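Local coordinates for Csc2 (PDB 4TXD), which is a zinc-containing Cas7-family protein of the type I-D CRISPR system that probably binds the guide RNA through an RRM-type domain, at residues I53-L58 with G243-V248; Y290-A295 with L321-V326. One frame throughout, in Å; residues are numbered along the deposited sequence.

Contact 1: I53-L58 with G243-V248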
ATOM      1  N   ILE A  53      12.050  -4.179   4.222  1.00 26.37           N
ATOM      2  CA  ILE A  53      11.634  -5.331   3.459  1.00 27.51           C
ATOM      3  C   ILE A  53      11.156  -4.851   2.086  1.00 32.91           C
ATOM      4  O   ILE A  53      10.212  -4.063   1.988  1.00 26.62           O
ATOM      5  CB  ILE A  53      10.538  -6.093   4.183  1.00 29.42           C
ATOM      6  CG1 ILE A  53      11.082  -6.583   5.539  1.00 29.66           C
ATOM      7  CG2 ILE A  53      10.012  -7.250   3.319  1.00 28.64           C
ATOM      8  CD1 ILE A  53      10.049  -7.259   6.408  1.00 28.68           C
ATOM      9  N   GLU A  54      11.848  -5.287   1.041  1.00 25.06           N
ATOM     10  CA  GLU A  54      11.395  -5.060  -0.334  1.00 25.84           C
ATOM     11  C   GLU A  54      10.336  -6.070  -0.753  1.00 31.87           C
ATOM     12  O   GLU A  54      10.498  -7.272  -0.526  1.00 27.02           O
ATOM     13  CB  GLU A  54      12.558  -5.152  -1.318  1.00 28.60           C
ATOM     14  CG  GLU A  54      13.533  -4.017  -1.293  1.00 34.41           C
ATOM     15  CD  GLU A  54      14.698  -4.291  -2.211  1.00 38.79           C
ATOM     16  OE1 GLU A  54      15.535  -5.142  -1.850  1.00 36.03           O
ATOM     17  OE2 GLU A  54      14.773  -3.669  -3.293  1.00 30.01           O
ATOM     18  N   VAL A  55       9.258  -5.593  -1.372  1.00 21.73           N
ATOM     19  CA  VAL A  55       8.296  -6.493  -1.990  1.00 18.48           C
ATOM     20  C   VAL A  55       8.151  -6.161  -3.485  1.00 29.88           C
ATOM     21  O   VAL A  55       7.952  -5.000  -3.862  1.00 25.55           O
ATOM     22  CB  VAL A  55       6.921  -6.443  -1.282  1.00 26.84           C
ATOM     23  CG1 VAL A  55       6.378  -5.045  -1.238  1.00 39.74           C
ATOM     24  CG2 VAL A  55       5.939  -7.365  -1.966  1.00 26.78           C
ATOM     25  N   VAL A  56       8.303  -7.176  -4.333  1.00 23.98           N
ATOM     26  CA  VAL A  56       8.165  -6.997  -5.782  1.00 22.83           C
ATOM     27  C   VAL A  56       6.914  -7.713  -6.227  1.00 22.87           C
ATOM     28  O   VAL A  56       6.647  -8.846  -5.799  1.00 26.61           O
ATOM     29  CB  VAL A  56       9.398  -7.523  -6.554  1.00 20.79           C
ATOM     30  CG1 VAL A  56       9.158  -7.502  -8.073  1.00 24.27           C
ATOM     31  CG2 VAL A  56      10.621  -6.695  -6.215  1.00 24.90           C
ATOM     32  N   PHE A  57       6.136  -7.050  -7.075  1.00 20.78           N
ATOM     33  CA  PHE A  57       4.847  -7.554  -7.465  1.00 21.71           C
ATOM     34  C   PHE A  57       4.502  -7.192  -8.906  1.00 24.71           C
ATOM     35  O   PHE A  57       5.157  -6.349  -9.529  1.00 21.30           O
ATOM     36  CB  PHE A  57       3.754  -7.039  -6.501  1.00 23.97           C
ATOM     37  CG  PHE A  57       3.643  -5.525  -6.429  1.00 25.63           C
ATOM     38  CD1 PHE A  57       4.471  -4.782  -5.587  1.00 21.67           C
ATOM     39  CD2 PHE A  57       2.681  -4.855  -7.174  1.00 22.52           C
ATOM     40  CE1 PHE A  57       4.355  -3.381  -5.519  1.00 22.27           C
ATOM     41  CE2 PHE A  57       2.555  -3.457  -7.114  1.00 22.18           C
ATOM     42  CZ  PHE A  57       3.395  -2.723  -6.278  1.00 21.09           C
ATOM     43  N   LEU A  58       3.479  -7.841  -9.424  1.00 22.21           N
ATOM     44  CA  LEU A  58       2.956  -7.572 -10.738  1.00 22.06           C
ATOM     45  C   LEU A  58       1.547  -7.039 -10.653  1.00 23.35           C
ATOM     46  O   LEU A  58       0.782  -7.487  -9.872  1.00 22.95           O
ATOM     47  CB  LEU A  58       2.930  -8.841 -11.580  1.00 22.64           C
ATOM     48  CG  LEU A  58       4.241  -9.502 -11.929  1.00 24.94           C
ATOM     49  CD1 LEU A  58       4.039 -10.727 -12.792  1.00 22.10           C
ATOM     50  CD2 LEU A  58       5.206  -8.523 -12.544  1.00 23.67           C
ATOM     51  N   GLY A 243       5.933  -3.690 -10.145  1.00 20.68           N
ATOM     52  CA  GLY A 243       5.883  -2.831  -8.974  1.00 22.07           C
ATOM     53  C   GLY A 243       6.854  -3.253  -7.891  1.00 24.54           C
ATOM     54  O   GLY A 243       7.279  -4.409  -7.831  1.00 22.22           O
ATOM     55  N   ARG A 244       7.224  -2.298  -7.047  1.00 20.65           N
ATOM     56  CA  ARG A 244       8.074  -2.572  -5.892  1.00 19.72           C
ATOM     57  C   ARG A 244       7.667  -1.639  -4.755  1.00 24.79           C
ATOM     58  O   ARG A 244       7.357  -0.461  -4.986  1.00 21.82           O
ATOM     59  CB  ARG A 244       9.557  -2.380  -6.228  1.00 18.78           C
ATOM     60  CG  ARG A 244      10.532  -2.789  -5.103  1.00 22.47           C
ATOM     61  CD  ARG A 244      11.963  -2.366  -5.422  1.00 20.01           C
ATOM     62  NE  ARG A 244      12.146  -0.940  -5.166  1.00 25.44           N
ATOM     63  CZ  ARG A 244      12.787  -0.435  -4.118  1.00 25.33           C
ATOM     64  NH1 ARG A 244      13.366  -1.241  -3.224  1.00 23.48           N
ATOM     65  NH2 ARG A 244      12.872   0.880  -3.979  1.00 22.75           N
ATOM     66  N   ALA A 245       7.670  -2.167  -3.535  1.00 22.30           N
ATOM     67  CA  ALA A 245       7.445  -1.349  -2.350  1.00 22.77           C
ATOM     68  C   ALA A 245       8.484  -1.662  -1.287  1.00 24.95           C
ATOM     69  O   ALA A 245       9.026  -2.772  -1.237  1.00 26.70           O
ATOM     70  CB  ALA A 245       6.037  -1.558  -1.807  1.00 21.56           C
ATOM     71  N   GLU A 246       8.797  -0.660  -0.469  1.00 19.22           N
ATOM     72  CA  GLU A 246       9.648  -0.870   0.699  1.00 22.24           C
ATOM     73  C   GLU A 246       8.809  -0.737   1.973  1.00 20.16           C
ATOM     74  O   GLU A 246       8.091   0.250   2.160  1.00 23.90           O
ATOM     75  CB  GLU A 246      10.819   0.117   0.707  1.00 22.91           C
ATOM     76  CG  GLU A 246      11.869  -0.209  -0.343  1.00 23.87           C
ATOM     77  CD  GLU A 246      13.072   0.711  -0.266  1.00 33.94           C
ATOM     78  OE1 GLU A 246      13.165   1.493   0.708  1.00 33.77           O
ATOM     79  OE2 GLU A 246      13.919   0.660  -1.182  1.00 34.71           O
ATOM     80  N   LEU A 247       8.876  -1.762   2.816  1.00 22.95           N
ATOM     81  CA  LEU A 247       8.075  -1.846   4.037  1.00 20.65           C
ATOM     82  C   LEU A 247       9.028  -1.740   5.219  1.00 23.52           C
ATOM     83  O   LEU A 247       9.931  -2.556   5.352  1.00 25.83           O
ATOM     84  CB  LEU A 247       7.281  -3.157   4.093  1.00 21.93           C
ATOM     85  CG  LEU A 247       5.978  -3.230   3.289  1.00 29.64           C
ATOM     86  CD1 LEU A 247       6.182  -2.898   1.811  1.00 29.96           C
ATOM     87  CD2 LEU A 247       5.324  -4.609   3.440  1.00 29.50           C
ATOM     88  N   VAL A 248       8.858  -0.713   6.047  1.00 25.75           N
ATOM     89  CA  VAL A 248       9.796  -0.476   7.146  1.00 24.66           C
ATOM     90  C   VAL A 248       9.085  -0.400   8.498  1.00 28.18           C
ATOM     91  O   VAL A 248       7.959   0.090   8.590  1.00 22.72           O
ATOM     92  CB  VAL A 248      10.611   0.836   6.932  1.00 28.36           C
ATOM     93  CG1 VAL A 248      11.478   0.733   5.690  1.00 35.93           C
ATOM     94  CG2 VAL A 248       9.690   2.021   6.808  1.00 27.70           C
TER
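E54 and R244 meet on one face of a pair of antiparallel strands, where R244 NH1 gives E54 OE2 a salt-bridging hydrogen bond of 2.8 Å. The bond is bent (131° at the hydrogen) and reaches the anti side of the oxygen, with the carboxylate and guanidinium planes 78° apart. R244 leaves its strand with CG anti to the backbone N, then bends at chi3, which turns the guanidinium along the strand toward E246. There NH1 and NH2 both hold the single oxygen E246 OE2, NH1 at 2.8 Å on its anti lone pair and NH2 from above the carboxylate plane. NE of R244 is paired with D200 on the next strand, so three acidic residues share the one guanidinium, which probably keeps it from turning. The strands, 52-61 and 240-247, are neighbours in the antiparallel sheet of the RRM-like domain, and residues 53-57 run in register with 243-247. I53, V55 and F57 each exchange two backbone hydrogen bonds, with L247, A245 and G243 respectively. On the face carrying these three residues the packing is apolar, covered partly by helix 252-263: V55 CG1 touches A245 CB at 3.5 Å and L247 CD1 at 3.7 Å. The F57 ring, its CG placed between backbone N and carbonyl carbon (chi1 59°), folds across to the partner strand and lies over G243. G243 CA sits 3.8 Å from the ring centroid, a CH-pi contact over the face, while A245 N is at the ring edge. The absence of a side chain at G243 lets the ring lie this close. Back on the charged face, V56 CG2 flanks the aliphatic R244 CG at 4.1 Å, and L318 of helix 307-321 packs on V56.

Contact 2: Y290-A295 with L321-V326; sequences YASTTA and LGFTPV
L321 and S292 bury the most surface here, followed by T293 and F323, and all four meet by packing, without a hydrogen bond between the segments. L321 sends its two methyls to different places: CD1 meets T293 CB at 3.7 Å, and CD2 approaches the backbone O of S292 at 4.1 Å. Beyond CG the leucine is extended (chi2 177°), which carries CD1 across to T293, the two side chains crossing at about a right angle. S292 OG, set between its own backbone N and carbonyl carbon (chi1 59°), comes to the edge of the F323 ring, near its plane, 3.2 Å from CE1. The polar partner of this hydroxyl is probably E54 OE1 on strand 52-61. The arrangement joins the loop between strand 277-288 and helix 295-301 to the turn that follows helix 307-321. That helix closes in a Schellman motif at G322, whose positive phi (91°) lets the chain reverse into strand 324-325, at the border of the domain's antiparallel sheet. F323, just past this glycine, reaches back over the sheet; its CZ lies 4.0 Å from T293 CG2, and the ring also packs on E54, V56 and K286. An alanine at F323 is likely to open a gap between T293, S292 and V56, leaving the S292 hydroxyl without the ring edge beside it. K286 NZ bonds the L321 carbonyl at the end of helix 307-321.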
ATOM      1  N   TYR A 290      19.938  -2.189   2.799  1.00 41.45           N
ATOM      2  CA  TYR A 290      19.767  -1.420   1.571  1.00 40.48           C
ATOM      3  C   TYR A 290      18.949  -2.189   0.534  1.00 37.12           C
ATOM      4  O   TYR A 290      18.954  -3.421   0.509  1.00 48.61           O
ATOM      5  CB  TYR A 290      21.122  -1.040   0.979  1.00 39.22           C
ATOM      6  CG  TYR A 290      21.997  -0.217   1.904  1.00 58.07           C
ATOM      7  CD1 TYR A 290      21.704   1.116   2.170  1.00 51.44           C
ATOM      8  CD2 TYR A 290      23.125  -0.770   2.501  1.00 55.66           C
ATOM      9  CE1 TYR A 290      22.504   1.873   3.010  1.00 65.44           C
ATOM     10  CE2 TYR A 290      23.932  -0.020   3.343  1.00 65.43           C
ATOM     11  CZ  TYR A 290      23.618   1.301   3.591  1.00 67.21           C
ATOM     12  OH  TYR A 290      24.416   2.049   4.426  1.00 80.14           O
ATOM     13  N   ALA A 291      18.244  -1.451  -0.313  1.00 34.30           N
ATOM     14  CA  ALA A 291      17.430  -2.052  -1.364  1.00 33.15           C
ATOM     15  C   ALA A 291      18.319  -2.745  -2.388  1.00 35.13           C
ATOM     16  O   ALA A 291      19.433  -2.304  -2.649  1.00 37.63           O
ATOM     17  CB  ALA A 291      16.571  -0.994  -2.035  1.00 33.95           C
ATOM     18  N   SER A 292      17.827  -3.828  -2.971  1.00 33.80           N
ATOM     19  CA  SER A 292      18.625  -4.568  -3.931  1.00 33.42           C
ATOM     20  C   SER A 292      18.205  -4.276  -5.374  1.00 36.56           C
ATOM     21  O   SER A 292      18.940  -4.592  -6.308  1.00 31.92           O
ATOM     22  CB  SER A 292      18.535  -6.064  -3.639  1.00 33.33           C
ATOM     23  OG  SER A 292      17.191  -6.509  -3.702  1.00 46.00           O
ATOM     24  N   THR A 293      17.042  -3.657  -5.561  1.00 27.56           N
ATOM     25  CA  THR A 293      16.549  -3.406  -6.922  1.00 26.69           C
ATOM     26  C   THR A 293      15.524  -2.266  -6.946  1.00 37.34           C
ATOM     27  O   THR A 293      15.259  -1.656  -5.912  1.00 26.06           O
ATOM     28  CB  THR A 293      15.944  -4.694  -7.540  1.00 28.80           C
ATOM     29  OG1 THR A 293      15.670  -4.476  -8.931  1.00 32.98           O
ATOM     30  CG2 THR A 293      14.672  -5.138  -6.822  1.00 28.91           C
ATOM     31  N   THR A 294      14.993  -1.944  -8.125  1.00 28.87           N
ATOM     32  CA  THR A 294      13.944  -0.923  -8.249  1.00 22.93           C
ATOM     33  C   THR A 294      12.967  -1.372  -9.315  1.00 29.37           C
ATOM     34  O   THR A 294      13.347  -2.108 -10.229  1.00 24.75           O
ATOM     35  CB  THR A 294      14.481   0.493  -8.638  1.00 30.05           C
ATOM     36  OG1 THR A 294      14.929   0.492 -10.000  1.00 23.77           O
ATOM     37  CG2 THR A 294      15.618   0.979  -7.710  1.00 31.05           C
ATOM     38  N   ALA A 295      11.736  -0.918  -9.241  1.00 18.97           N
ATOM     39  CA  ALA A 295      10.765  -1.270 -10.237  1.00 23.49           C
ATOM     40  C   ALA A 295      11.227  -0.841 -11.633  1.00 22.98           C
ATOM     41  O   ALA A 295      11.083  -1.558 -12.567  1.00 24.70           O
ATOM     42  CB  ALA A 295       9.437  -0.648  -9.920  1.00 20.40           C
ATOM     43  N   LEU A 321      18.725 -12.348  -7.013  1.00 39.48           N
ATOM     44  CA  LEU A 321      18.883 -11.182  -6.145  1.00 39.53           C
ATOM     45  C   LEU A 321      18.770 -11.545  -4.664  1.00 38.15           C
ATOM     46  O   LEU A 321      19.018 -10.708  -3.797  1.00 37.95           O
ATOM     47  CB  LEU A 321      17.847 -10.106  -6.497  1.00 41.23           C
ATOM     48  CG  LEU A 321      18.194  -9.213  -7.691  1.00 35.38           C
ATOM     49  CD1 LEU A 321      17.062  -8.234  -7.982  1.00 34.79           C
ATOM     50  CD2 LEU A 321      19.489  -8.480  -7.434  1.00 42.14           C
ATOM     51  N   GLY A 322      18.384 -12.785  -4.383  1.00 37.77           N
ATOM     52  CA  GLY A 322      18.310 -13.260  -3.015  1.00 43.32           C
ATOM     53  C   GLY A 322      16.952 -13.053  -2.378  1.00 46.90           C
ATOM     54  O   GLY A 322      16.837 -13.046  -1.154  1.00 39.49           O
ATOM     55  N   PHE A 323      15.930 -12.873  -3.212  1.00 34.12           N
ATOM     56  CA  PHE A 323      14.548 -12.747  -2.756  1.00 33.16           C
ATOM     57  C   PHE A 323      13.949 -14.091  -2.368  1.00 35.21           C
ATOM     58  O   PHE A 323      14.235 -15.111  -2.989  1.00 38.37           O
ATOM     59  CB  PHE A 323      13.670 -12.116  -3.847  1.00 39.53           C
ATOM     60  CG  PHE A 323      13.697 -10.613  -3.873  1.00 26.70           C
ATOM     61  CD1 PHE A 323      14.828  -9.924  -4.295  1.00 32.04           C
ATOM     62  CD2 PHE A 323      12.562  -9.892  -3.517  1.00 26.24           C
ATOM     63  CE1 PHE A 323      14.849  -8.531  -4.328  1.00 29.89           C
ATOM     64  CE2 PHE A 323      12.565  -8.507  -3.547  1.00 22.79           C
ATOM     65  CZ  PHE A 323      13.711  -7.818  -3.949  1.00 26.58           C
ATOM     66  N   THR A 324      13.098 -14.078  -1.348  1.00 29.29           N
ATOM     67  CA  THR A 324      12.304 -15.238  -0.994  1.00 37.65           C
ATOM     68  C   THR A 324      11.020 -15.220  -1.788  1.00 42.83           C
ATOM     69  O   THR A 324      10.249 -14.265  -1.685  1.00 34.68           O
ATOM     70  CB  THR A 324      11.965 -15.261   0.500  1.00 33.07           C
ATOM     71  OG1 THR A 324      13.177 -15.240   1.259  1.00 37.71           O
ATOM     72  CG2 THR A 324      11.138 -16.486   0.843  1.00 33.96           C
ATOM     73  N   PRO A 325      10.783 -16.272  -2.586  1.00 38.53           N
ATOM     74  CA  PRO A 325       9.582 -16.316  -3.418  1.00 36.80           C
ATOM     75  C   PRO A 325       8.346 -16.267  -2.559  1.00 41.34           C
ATOM     76  O   PRO A 325       8.380 -16.730  -1.423  1.00 40.29           O
ATOM     77  CB  PRO A 325       9.696 -17.663  -4.151  1.00 42.21           C
ATOM     78  CG  PRO A 325      10.653 -18.459  -3.334  1.00 49.69           C
ATOM     79  CD  PRO A 325      11.615 -17.475  -2.751  1.00 41.18           C
ATOM     80  N   VAL A 326       7.279 -15.680  -3.083  1.00 32.31           N
ATOM     81  CA  VAL A 326       6.000 -15.709  -2.397  1.00 29.94           C
ATOM     82  C   VAL A 326       4.972 -16.400  -3.269  1.00 39.69           C
ATOM     83  O   VAL A 326       4.838 -16.088  -4.455  1.00 38.81           O
ATOM     84  CB  VAL A 326       5.511 -14.299  -2.043  1.00 29.56           C
ATOM     85  CG1 VAL A 326       4.067 -14.348  -1.540  1.00 26.93           C
ATOM     86  CG2 VAL A 326       6.442 -13.651  -1.021  1.00 27.62           C
TER

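The centres of contacts 1 and 2 lie about 8 Å apart, and both reach the same antiparallel sheet. They come in series along the chain, 53-58 with 243-248 closing before 290-295 meets 321-326. Contact 1 is a strand pair inside the sheet, whereas contact 2 brings a loop and a helix end together over one of its faces. Strand 277-288 lies next to 52-61 and leads into loop 290-295. E54 is common to the two: beside its part in contact 1, its OE2 probably bonds T293 N, so the charge cluster probably helps to hold the loop against the sheet. The zinc site is away from both.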